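Local coordinates for protein putative adenosine kinase (Schistosoma mansoni, PDB 3VAS) that probably catalyses the phosphorylation of adenosine to AMP as a ribokinase-family adenosine kinase, and is captured here with bound adenosine, at residues Asp40-Met45 with Gln71-Leu76; Gly81-Asn86 with Ala318-Ala323; Val141-Ser146 with Arg150-Tyr155. One frame throughout, in Å; residues are numbered along the deposited sequence.

Contact 1 of 3, residues Asp40-Met45 with Gln71-Leu76; sequences DADDFM and QKKKKL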
loop_
_atom_site.group_PDB
_atom_site.type_symbol
_atom_site.label_atom_id
_atom_site.label_comp_id
_atom_site.label_asym_id
_atom_site.label_seq_id
_atom_site.Cartn_x
_atom_site.Cartn_y
_atom_site.Cartn_z
ATOM N N ASP A 40 2.737 -22.308 2.430
ATOM C CA ASP A 40 3.991 -22.849 1.926
ATOM C C ASP A 40 3.711 -23.585 0.620
ATOM O O ASP A 40 3.159 -24.689 0.619
ATOM C CB ASP A 40 4.629 -23.791 2.947
ATOM C CG ASP A 40 5.180 -23.054 4.155
ATOM O OD1 ASP A 40 5.547 -21.866 4.013
ATOM O OD2 ASP A 40 5.249 -23.663 5.245
ATOM N N ALA A 41 4.086 -22.962 -0.492
ATOM C CA ALA A 41 3.747 -23.480 -1.811
ATOM C C ALA A 41 4.800 -24.437 -2.358
ATOM O O ALA A 41 5.998 -24.265 -2.122
ATOM C CB ALA A 41 3.525 -22.332 -2.783
ATOM N N ASP A 42 4.339 -25.445 -3.089
ATOM C CA ASP A 42 5.229 -26.358 -3.791
ATOM C C ASP A 42 5.770 -25.666 -5.034
ATOM O O ASP A 42 5.162 -24.726 -5.545
ATOM C CB ASP A 42 4.488 -27.637 -4.185
ATOM C CG ASP A 42 3.687 -28.229 -3.034
ATOM O OD1 ASP A 42 4.258 -29.015 -2.246
ATOM O OD2 ASP A 42 2.482 -27.907 -2.923
ATOM N N ASP A 43 6.908 -26.138 -5.525
ATOM C CA ASP A 43 7.586 -25.489 -6.641
ATOM C C ASP A 43 6.789 -25.523 -7.944
ATOM O O ASP A 43 6.929 -24.625 -8.777
ATOM C CB ASP A 43 8.973 -26.101 -6.849
ATOM C CG ASP A 43 9.803 -26.103 -5.578
ATOM O OD1 ASP A 43 10.306 -25.026 -5.194
ATOM O OD2 ASP A 43 9.952 -27.182 -4.963
ATOM N N PHE A 44 5.955 -26.545 -8.122
ATOM C CA PHE A 44 5.179 -26.660 -9.358
ATOM C C PHE A 44 4.176 -25.522 -9.512
ATOM O O PHE A 44 3.850 -25.127 -10.630
ATOM C CB PHE A 44 4.489 -28.032 -9.486
ATOM C CG PHE A 44 3.309 -28.236 -8.557
ATOM C CD1 PHE A 44 2.059 -27.713 -8.864
ATOM C CD2 PHE A 44 3.444 -28.992 -7.400
ATOM C CE1 PHE A 44 0.976 -27.912 -8.018
ATOM C CE2 PHE A 44 2.362 -29.199 -6.553
ATOM C CZ PHE A 44 1.128 -28.656 -6.862
ATOM N N MET A 45 3.705 -25.002 -8.380
ATOM C CA MET A 45 2.672 -23.967 -8.358
ATOM C C MET A 45 3.063 -22.729 -9.157
ATOM O O MET A 45 2.222 -22.124 -9.824
ATOM C CB MET A 45 2.348 -23.564 -6.916
ATOM C CG MET A 45 1.721 -24.667 -6.083
ATOM S SD MET A 45 -0.017 -24.915 -6.473
ATOM C CE MET A 45 -0.686 -23.325 -6.016
ATOM N N GLN A 71 -6.165 -24.561 -0.513
ATOM C CA GLN A 71 -7.043 -24.880 0.607
ATOM C C GLN A 71 -6.897 -26.347 1.011
ATOM O O GLN A 71 -7.429 -26.781 2.034
ATOM C CB GLN A 71 -8.498 -24.558 0.253
ATOM C CG GLN A 71 -9.363 -24.201 1.449
ATOM C CD GLN A 71 -8.829 -23.005 2.221
ATOM O OE1 GLN A 71 -8.735 -23.039 3.450
ATOM N NE2 GLN A 71 -8.482 -21.938 1.505
ATOM N N LYS A 72 -6.164 -27.104 0.202
ATOM C CA LYS A 72 -5.893 -28.504 0.496
ATOM C C LYS A 72 -4.585 -28.628 1.269
ATOM O O LYS A 72 -4.232 -29.701 1.757
ATOM C CB LYS A 72 -5.833 -29.313 -0.799
ATOM C CG LYS A 72 -7.147 -29.325 -1.556
ATOM C CD LYS A 72 -7.005 -29.939 -2.932
ATOM C CE LYS A 72 -8.365 -30.088 -3.589
ATOM N NZ LYS A 72 -9.248 -31.001 -2.806
ATOM N N LYS A 73 -3.874 -27.514 1.374
ATOM C CA LYS A 73 -2.613 -27.474 2.094
ATOM C C LYS A 73 -2.870 -27.263 3.580
ATOM O O LYS A 73 -3.795 -26.546 3.962
ATOM C CB LYS A 73 -1.740 -26.341 1.553
ATOM C CG LYS A 73 -0.277 -26.700 1.410
ATOM C CD LYS A 73 -0.084 -27.770 0.350
ATOM C CE LYS A 73 1.377 -28.176 0.234
ATOM N NZ LYS A 73 1.576 -29.251 -0.779
ATOM N N LYS A 74 -2.056 -27.898 4.417
ATOM C CA LYS A 74 -2.100 -27.650 5.852
ATOM C C LYS A 74 -1.313 -26.384 6.167
ATOM O O LYS A 74 -0.741 -25.770 5.265
ATOM C CB LYS A 74 -1.518 -28.838 6.619
ATOM C CG LYS A 74 -2.301 -30.128 6.452
ATOM C CD LYS A 74 -1.649 -31.277 7.206
ATOM C CE LYS A 74 -2.502 -32.540 7.135
ATOM N NZ LYS A 74 -2.819 -32.933 5.730
ATOM N N LYS A 75 -1.298 -25.991 7.438
ATOM C CA LYS A 75 -0.490 -24.863 7.902
ATOM C C LYS A 75 -0.859 -23.525 7.255
ATOM O O LYS A 75 -0.016 -22.630 7.146
ATOM C CB LYS A 75 1.002 -25.143 7.682
ATOM C CG LYS A 75 1.622 -26.141 8.645
ATOM C CD LYS A 75 2.029 -25.468 9.945
ATOM C CE LYS A 75 2.963 -26.356 10.753
ATOM N NZ LYS A 75 2.333 -27.660 11.105
ATOM N N LEU A 76 -2.108 -23.385 6.824
ATOM C CA LEU A 76 -2.556 -22.128 6.239
ATOM C C LEU A 76 -2.617 -21.026 7.291
ATOM O O LEU A 76 -3.112 -21.236 8.395
ATOM C CB LEU A 76 -3.925 -22.292 5.574
ATOM C CG LEU A 76 -3.982 -23.044 4.245
ATOM C CD1 LEU A 76 -5.424 -23.216 3.792
ATOM C CD2 LEU A 76 -3.179 -22.316 3.186
HETATM O O HOH W 1 0.950 -23.635 4.418
#
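D42 and K73 reach toward each other from opposite directions, and the ammonium binds the carboxylate in a salt bridge. The grip is uneven: K73 NZ lies 2.7 Å from D42 OD2, on that oxygen's syn lone pair, and 3.1 Å from D42 OD1, where the hydrogen bond is weak. Both oxygens are thus engaged by one nitrogen, which probably restrains the carboxylate's turn about CB-CG. D42 reaches it because CG stands beside the backbone N, opposite the carbonyl carbon (chi1 -48°). K73 leaves its backbone with chi1 at -139°, off the staggered positions, bends once at chi2 (66°) and then runs fully extended to NZ. That single bend lays the methylenes past the backbone of D40, with K73 CE 3.9 Å from D40 O. In the ribokinase-like fold the contact probably lies at the outer margin of the small lid, its centre about 25 Å from the chain centre: D40 ends strand 27-40, and the loop 71-76 leads from helix 65-70 into strand 77-81. K73 also rests on V39, so its aliphatic part packs on the sheet while its charge reaches toward the surface. A second link runs through water 1, which accepts from D40 N at 3.0 Å and donates to K74 O at 2.9 Å and, weakly, to K75 O at 3.1 Å. K75 takes a left-handed backbone conformation there; its CB starts toward 40-45, but the rest of the side chain leads away. Next to the ion pair, M45 N bonds D42 O at 3.2 Å, close to helix 44-48.

Contact 2 of 3, residues Gly81-Asn86 with Ala318-Ala323; sequences GGATLN and AGDAFA. With ADN (adenosine), chain C.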
loop_
_atom_site.group_PDB
_atom_site.type_symbol
_atom_site.label_atom_id
_atom_site.label_comp_id
_atom_site.label_asym_id
_atom_site.label_seq_id
_atom_site.Cartn_x
_atom_site.Cartn_y
_atom_site.Cartn_z
ATOM N N GLY A 81 -5.339 -8.378 5.259
ATOM C CA GLY A 81 -4.400 -7.765 4.334
ATOM C C GLY A 81 -4.970 -6.532 3.658
ATOM O O GLY A 81 -5.852 -5.864 4.201
ATOM N N GLY A 82 -4.470 -6.230 2.463
ATOM C CA GLY A 82 -4.831 -5.003 1.773
ATOM C C GLY A 82 -3.769 -3.936 1.993
ATOM O O GLY A 82 -3.521 -3.519 3.131
ATOM N N ALA A 83 -3.147 -3.494 0.903
ATOM C CA ALA A 83 -1.986 -2.613 0.977
ATOM C C ALA A 83 -2.258 -1.305 1.723
ATOM O O ALA A 83 -1.512 -0.940 2.628
ATOM C CB ALA A 83 -1.439 -2.331 -0.420
ATOM N N THR A 84 -3.324 -0.610 1.341
ATOM C CA THR A 84 -3.660 0.663 1.965
ATOM C C THR A 84 -4.023 0.459 3.431
ATOM O O THR A 84 -3.601 1.225 4.296
ATOM C CB THR A 84 -4.831 1.367 1.247
ATOM O OG1 THR A 84 -4.499 1.591 -0.129
ATOM C CG2 THR A 84 -5.149 2.707 1.919
ATOM N N LEU A 85 -4.799 -0.587 3.699
ATOM C CA LEU A 85 -5.231 -0.883 5.054
ATOM C C LEU A 85 -4.041 -1.223 5.960
ATOM O O LEU A 85 -3.983 -0.760 7.097
ATOM C CB LEU A 85 -6.291 -1.997 5.070
ATOM C CG LEU A 85 -6.773 -2.439 6.456
ATOM C CD1 LEU A 85 -7.285 -1.249 7.277
ATOM C CD2 LEU A 85 -7.844 -3.532 6.361
ATOM N N ASN A 86 -3.099 -2.017 5.446
ATOM C CA ASN A 86 -1.873 -2.332 6.180
ATOM C C ASN A 86 -1.157 -1.058 6.644
ATOM O O ASN A 86 -0.812 -0.914 7.819
ATOM C CB ASN A 86 -0.904 -3.159 5.322
ATOM C CG ASN A 86 -1.341 -4.608 5.140
ATOM O OD1 ASN A 86 -2.235 -5.105 5.828
ATOM N ND2 ASN A 86 -0.679 -5.302 4.216
ATOM N N ALA A 318 6.416 -5.409 3.763
ATOM C CA ALA A 318 7.485 -4.512 4.203
ATOM C C ALA A 318 7.353 -3.108 3.618
ATOM O O ALA A 318 7.584 -2.116 4.310
ATOM C CB ALA A 318 8.850 -5.102 3.862
ATOM N N GLY A 319 6.987 -3.034 2.342
ATOM C CA GLY A 319 6.754 -1.763 1.681
ATOM C C GLY A 319 5.605 -0.983 2.297
ATOM O O GLY A 319 5.675 0.242 2.416
ATOM N N ASP A 320 4.544 -1.694 2.679
ATOM C CA ASP A 320 3.395 -1.073 3.327
ATOM C C ASP A 320 3.807 -0.505 4.678
ATOM O O ASP A 320 3.383 0.589 5.059
ATOM C CB ASP A 320 2.262 -2.083 3.530
ATOM C CG ASP A 320 1.798 -2.724 2.231
ATOM O OD1 ASP A 320 1.931 -2.096 1.156
ATOM O OD2 ASP A 320 1.292 -3.867 2.290
ATOM N N ALA A 321 4.621 -1.266 5.404
ATOM C CA ALA A 321 5.117 -0.846 6.710
ATOM C C ALA A 321 6.047 0.350 6.557
ATOM O O ALA A 321 5.982 1.304 7.334
ATOM C CB ALA A 321 5.852 -1.988 7.385
ATOM N N PHE A 322 6.912 0.282 5.549
ATOM C CA PHE A 322 7.843 1.362 5.268
ATOM C C PHE A 322 7.092 2.680 5.131
ATOM O O PHE A 322 7.470 3.679 5.734
ATOM C CB PHE A 322 8.646 1.076 3.996
ATOM C CG PHE A 322 9.663 2.136 3.674
ATOM C CD1 PHE A 322 10.972 2.023 4.132
ATOM C CD2 PHE A 322 9.313 3.251 2.923
ATOM C CE1 PHE A 322 11.917 3.002 3.842
ATOM C CE2 PHE A 322 10.252 4.233 2.629
ATOM C CZ PHE A 322 11.553 4.111 3.091
ATOM N N ALA A 323 6.029 2.672 4.334
ATOM C CA ALA A 323 5.221 3.867 4.134
ATOM C C ALA A 323 4.610 4.359 5.446
ATOM O O ALA A 323 4.649 5.554 5.740
ATOM C CB ALA A 323 4.126 3.612 3.084
HETATM O "O5'" ADN C . 2.109 -5.527 0.296
HETATM C "C5'" ADN C . 1.571 -6.812 0.604
HETATM C "C4'" ADN C . 0.067 -6.764 0.720
HETATM O "O4'" ADN C . -0.505 -6.401 -0.546
HETATM C "C3'" ADN C . -0.626 -8.069 1.126
HETATM O "O3'" ADN C . -1.096 -7.962 2.471
HETATM C "C2'" ADN C . -1.836 -8.172 0.170
HETATM O "O2'" ADN C . -3.071 -8.414 0.808
HETATM C "C1'" ADN C . -1.838 -6.816 -0.537
HETATM N N9 ADN C . -2.351 -6.845 -1.907
HETATM C C8 ADN C . -2.061 -7.726 -2.845
HETATM N N7 ADN C . -2.840 -7.368 -4.042
HETATM C C5 ADN C . -3.617 -6.211 -3.735
HETATM C C6 ADN C . -4.519 -5.465 -4.488
HETATM N N6 ADN C . -4.801 -5.840 -5.847
HETATM N N1 ADN C . -5.148 -4.366 -3.918
HETATM C C2 ADN C . -4.882 -4.005 -2.621
HETATM N N3 ADN C . -3.991 -4.737 -1.880
HETATM C C4 ADN C . -3.359 -5.862 -2.467
HETATM O O HOH W 2 0.727 0.203 1.060
#
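N86 and D320 share one first-torsion choice, CG beside the backbone N and opposite the carbonyl carbon (chi1 -74° for N86), and from two separate helices this brings amide and carboxylate together. They meet in the nucleoside site of the ribokinase (pfkB) fold, where D320 closes the family's GAGD sequence. N86 ND2 donates to D320 OD2 over 3.1 Å in a nearly straight bond. The acceptor lies nearly in the amide plane, but the donor reaches OD2 on its anti side, 28° out of the carboxylate plane; the two planes are 50° apart. ND2 also donates to adenosine O3', so one amide nitrogen spans ribose and aspartate. D320 OD2 in turn accepts from adenosine O5' at 2.7 Å, an arrangement consistent with the role of this aspartate as the base in related kinases. Earlier in 81-86, G82 N, at the N-cap of helix 83-95, reaches ribose O2' (3.1 Å) and A83 N reaches base N3 (3.2 Å). G81 CA lies 3.8 Å from adenosine O3'. A83 CB packs 3.7 Å from D320 OD1, and the same oxygen takes a hydrogen bond from water 2 at 2.6 Å.

Contact 3 of 3, residues Val141-Ser146 with Arg150-Tyr155; sequences VAVLVS and RSMVTY. With ADN (adenosine), chain C.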
loop_
_atom_site.group_PDB
_atom_site.type_symbol
_atom_site.label_atom_id
_atom_site.label_comp_id
_atom_site.label_asym_id
_atom_site.label_seq_id
_atom_site.Cartn_x
_atom_site.Cartn_y
_atom_site.Cartn_z
ATOM N N VAL A 141 -6.229 -12.772 -1.079
ATOM C CA VAL A 141 -4.941 -12.868 -1.751
ATOM C C VAL A 141 -4.304 -14.216 -1.443
ATOM O O VAL A 141 -4.123 -14.577 -0.283
ATOM C CB VAL A 141 -3.971 -11.752 -1.301
ATOM C CG1 VAL A 141 -2.669 -11.829 -2.096
ATOM C CG2 VAL A 141 -4.615 -10.379 -1.459
ATOM N N ALA A 142 -3.981 -14.978 -2.478
ATOM C CA ALA A 142 -3.207 -16.185 -2.266
ATOM C C ALA A 142 -1.755 -15.753 -2.188
ATOM O O ALA A 142 -1.203 -15.251 -3.168
ATOM C CB ALA A 142 -3.417 -17.174 -3.397
ATOM N N VAL A 143 -1.148 -15.915 -1.015
ATOM C CA VAL A 143 0.255 -15.554 -0.838
ATOM C C VAL A 143 1.094 -16.825 -0.796
ATOM O O VAL A 143 1.096 -17.552 0.197
ATOM C CB VAL A 143 0.478 -14.714 0.432
ATOM C CG1 VAL A 143 1.924 -14.229 0.510
ATOM C CG2 VAL A 143 -0.483 -13.533 0.454
ATOM N N LEU A 144 1.795 -17.093 -1.890
ATOM C CA LEU A 144 2.532 -18.341 -2.044
ATOM C C LEU A 144 3.977 -18.195 -1.582
ATOM O O LEU A 144 4.771 -17.492 -2.205
ATOM C CB LEU A 144 2.478 -18.809 -3.497
ATOM C CG LEU A 144 1.305 -19.713 -3.886
ATOM C CD1 LEU A 144 -0.043 -19.092 -3.545
ATOM C CD2 LEU A 144 1.378 -20.061 -5.363
ATOM N N VAL A 145 4.317 -18.856 -0.481
ATOM C CA VAL A 145 5.651 -18.718 0.088
ATOM C C VAL A 145 6.510 -19.961 -0.140
ATOM O O VAL A 145 6.064 -21.090 0.081
ATOM C CB VAL A 145 5.589 -18.391 1.600
ATOM C CG1 VAL A 145 6.989 -18.368 2.203
ATOM C CG2 VAL A 145 4.881 -17.058 1.827
ATOM N N SER A 146 7.737 -19.746 -0.598
ATOM C CA SER A 146 8.720 -20.817 -0.665
ATOM C C SER A 146 10.120 -20.240 -0.502
ATOM O O SER A 146 10.308 -19.023 -0.525
ATOM C CB SER A 146 8.602 -21.593 -1.980
ATOM O OG SER A 146 8.854 -20.759 -3.094
ATOM N N ARG A 150 8.453 -15.906 -3.610
ATOM C CA ARG A 150 7.202 -15.487 -2.993
ATOM C C ARG A 150 6.373 -14.753 -4.049
ATOM O O ARG A 150 6.909 -13.990 -4.858
ATOM C CB ARG A 150 7.431 -14.632 -1.738
ATOM C CG ARG A 150 7.707 -13.160 -1.995
ATOM C CD ARG A 150 6.840 -12.276 -1.106
ATOM N NE ARG A 150 7.036 -10.851 -1.377
ATOM C CZ ARG A 150 6.397 -10.172 -2.327
ATOM N NH1 ARG A 150 5.516 -10.784 -3.110
ATOM N NH2 ARG A 150 6.641 -8.879 -2.497
ATOM N N SER A 151 5.068 -15.009 -4.060
ATOM C CA SER A 151 4.222 -14.514 -5.132
ATOM C C SER A 151 2.769 -14.422 -4.679
ATOM O O SER A 151 2.294 -15.254 -3.901
ATOM C CB SER A 151 4.348 -15.431 -6.354
ATOM O OG SER A 151 3.968 -14.766 -7.548
ATOM N N MET A 152 2.064 -13.412 -5.177
ATOM C CA MET A 152 0.675 -13.185 -4.794
ATOM C C MET A 152 -0.292 -13.253 -5.971
ATOM O O MET A 152 -0.020 -12.716 -7.045
ATOM C CB MET A 152 0.528 -11.831 -4.096
ATOM C CG MET A 152 1.125 -11.798 -2.701
ATOM S SD MET A 152 0.970 -10.177 -1.938
ATOM C CE MET A 152 1.991 -9.184 -3.023
ATOM N N VAL A 153 -1.428 -13.913 -5.753
ATOM C CA VAL A 153 -2.530 -13.891 -6.707
ATOM C C VAL A 153 -3.774 -13.342 -6.016
ATOM O O VAL A 153 -4.295 -13.946 -5.078
ATOM C CB VAL A 153 -2.822 -15.286 -7.290
ATOM C CG1 VAL A 153 -3.890 -15.193 -8.386
ATOM C CG2 VAL A 153 -1.543 -15.907 -7.835
ATOM N N THR A 154 -4.241 -12.191 -6.485
ATOM C CA THR A 154 -5.307 -11.467 -5.812
ATOM C C THR A 154 -6.663 -11.599 -6.497
ATOM O O THR A 154 -6.792 -11.338 -7.691
ATOM C CB THR A 154 -4.969 -9.972 -5.711
ATOM O OG1 THR A 154 -3.763 -9.816 -4.957
ATOM C CG2 THR A 154 -6.094 -9.211 -5.029
ATOM N N TYR A 155 -7.664 -12.016 -5.729
ATOM C CA TYR A 155 -9.054 -11.979 -6.173
ATOM C C TYR A 155 -9.752 -10.842 -5.435
ATOM O O TYR A 155 -10.054 -10.954 -4.249
ATOM C CB TYR A 155 -9.765 -13.307 -5.890
ATOM C CG TYR A 155 -11.184 -13.347 -6.427
ATOM C CD1 TYR A 155 -11.424 -13.480 -7.788
ATOM C CD2 TYR A 155 -12.278 -13.235 -5.576
ATOM C CE1 TYR A 155 -12.711 -13.505 -8.292
ATOM C CE2 TYR A 155 -13.576 -13.260 -6.073
ATOM C CZ TYR A 155 -13.782 -13.397 -7.432
ATOM O OH TYR A 155 -15.061 -13.425 -7.943
HETATM O "O5'" ADN C . 2.109 -5.527 0.296
HETATM C "C5'" ADN C . 1.571 -6.812 0.604
HETATM C "C4'" ADN C . 0.067 -6.764 0.720
HETATM O "O4'" ADN C . -0.505 -6.401 -0.546
HETATM C "C3'" ADN C . -0.626 -8.069 1.126
HETATM O "O3'" ADN C . -1.096 -7.962 2.471
HETATM C "C2'" ADN C . -1.836 -8.172 0.170
HETATM O "O2'" ADN C . -3.071 -8.414 0.808
HETATM C "C1'" ADN C . -1.838 -6.816 -0.537
HETATM N N9 ADN C . -2.351 -6.845 -1.907
HETATM C C8 ADN C . -2.061 -7.726 -2.845
HETATM N N7 ADN C . -2.840 -7.368 -4.042
HETATM C C5 ADN C . -3.617 -6.211 -3.735
HETATM C C6 ADN C . -4.519 -5.465 -4.488
HETATM N N6 ADN C . -4.801 -5.840 -5.847
HETATM N N1 ADN C . -5.148 -4.366 -3.918
HETATM C C2 ADN C . -4.882 -4.005 -2.621
HETATM N N3 ADN C . -3.991 -4.737 -1.880
HETATM C C4 ADN C . -3.359 -5.862 -2.467
#
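M152 lies beside V143, its cross-strand partner, and reaches diagonally to V141 on one face of this antiparallel hairpin: its CG is 3.8 Å from V141 CG1 and 3.9 Å from V143 CG2. M152 and V143 run side by side in the same direction, whereas V141 slants across. With CG beside the backbone N (chi1 -72°) and chi2 extended, M152 SD lies 4.0 Å from adenosine C8; the bend at chi3 sets only CE. On the same face V141 CG2 touches ribose O2' at 3.4 Å. T154 has OG1 beside its backbone N, which sets that hydroxyl 2.8 Å from adenosine N7, while its CG2 lies against N6; the hairpin thus lines the base and ribose. Between the strands, A142 and V153 exchange a pair of backbone hydrogen bonds, and so do L144 and S151, of which S151 N to L144 O is the longest at 3.1 Å. V141, V143 and V145 form non-hydrogen-bonded pairs with T154, M152 and R150. S151 OG bonds K52 O at the polar edge. Strand 138-145 also pairs with strand 27-40 in parallel, and strand 150-157 with strand 55-58; helix 65-70 packs on the face bearing A142 and L144 through I66, Y67 and I70.

In the fold
Contact 1 is a surface contact and contacts 2 and 3 are buried; their chemistry differs accordingly, with charge and water outside, backbone pairing and ligand-binding groups inside. At 40-45 with 71-76 one salt bridge and a water join the end of strand 27-40 and its following turn to the loop before strand 77-81; 141-146 with 150-155 buries about three times the area through continuous strand pairing; 81-86 with 318-323 brings two helix starts together around the ligand. Contacts 1 and 3 touch: A41 N lies 2.8 Å from V145 O, a probable hydrogen bond, and A41 and M45 pack on L144. Contacts 2 and 3 do not touch, their nearest atoms being about 6 Å apart, yet both border adenosine.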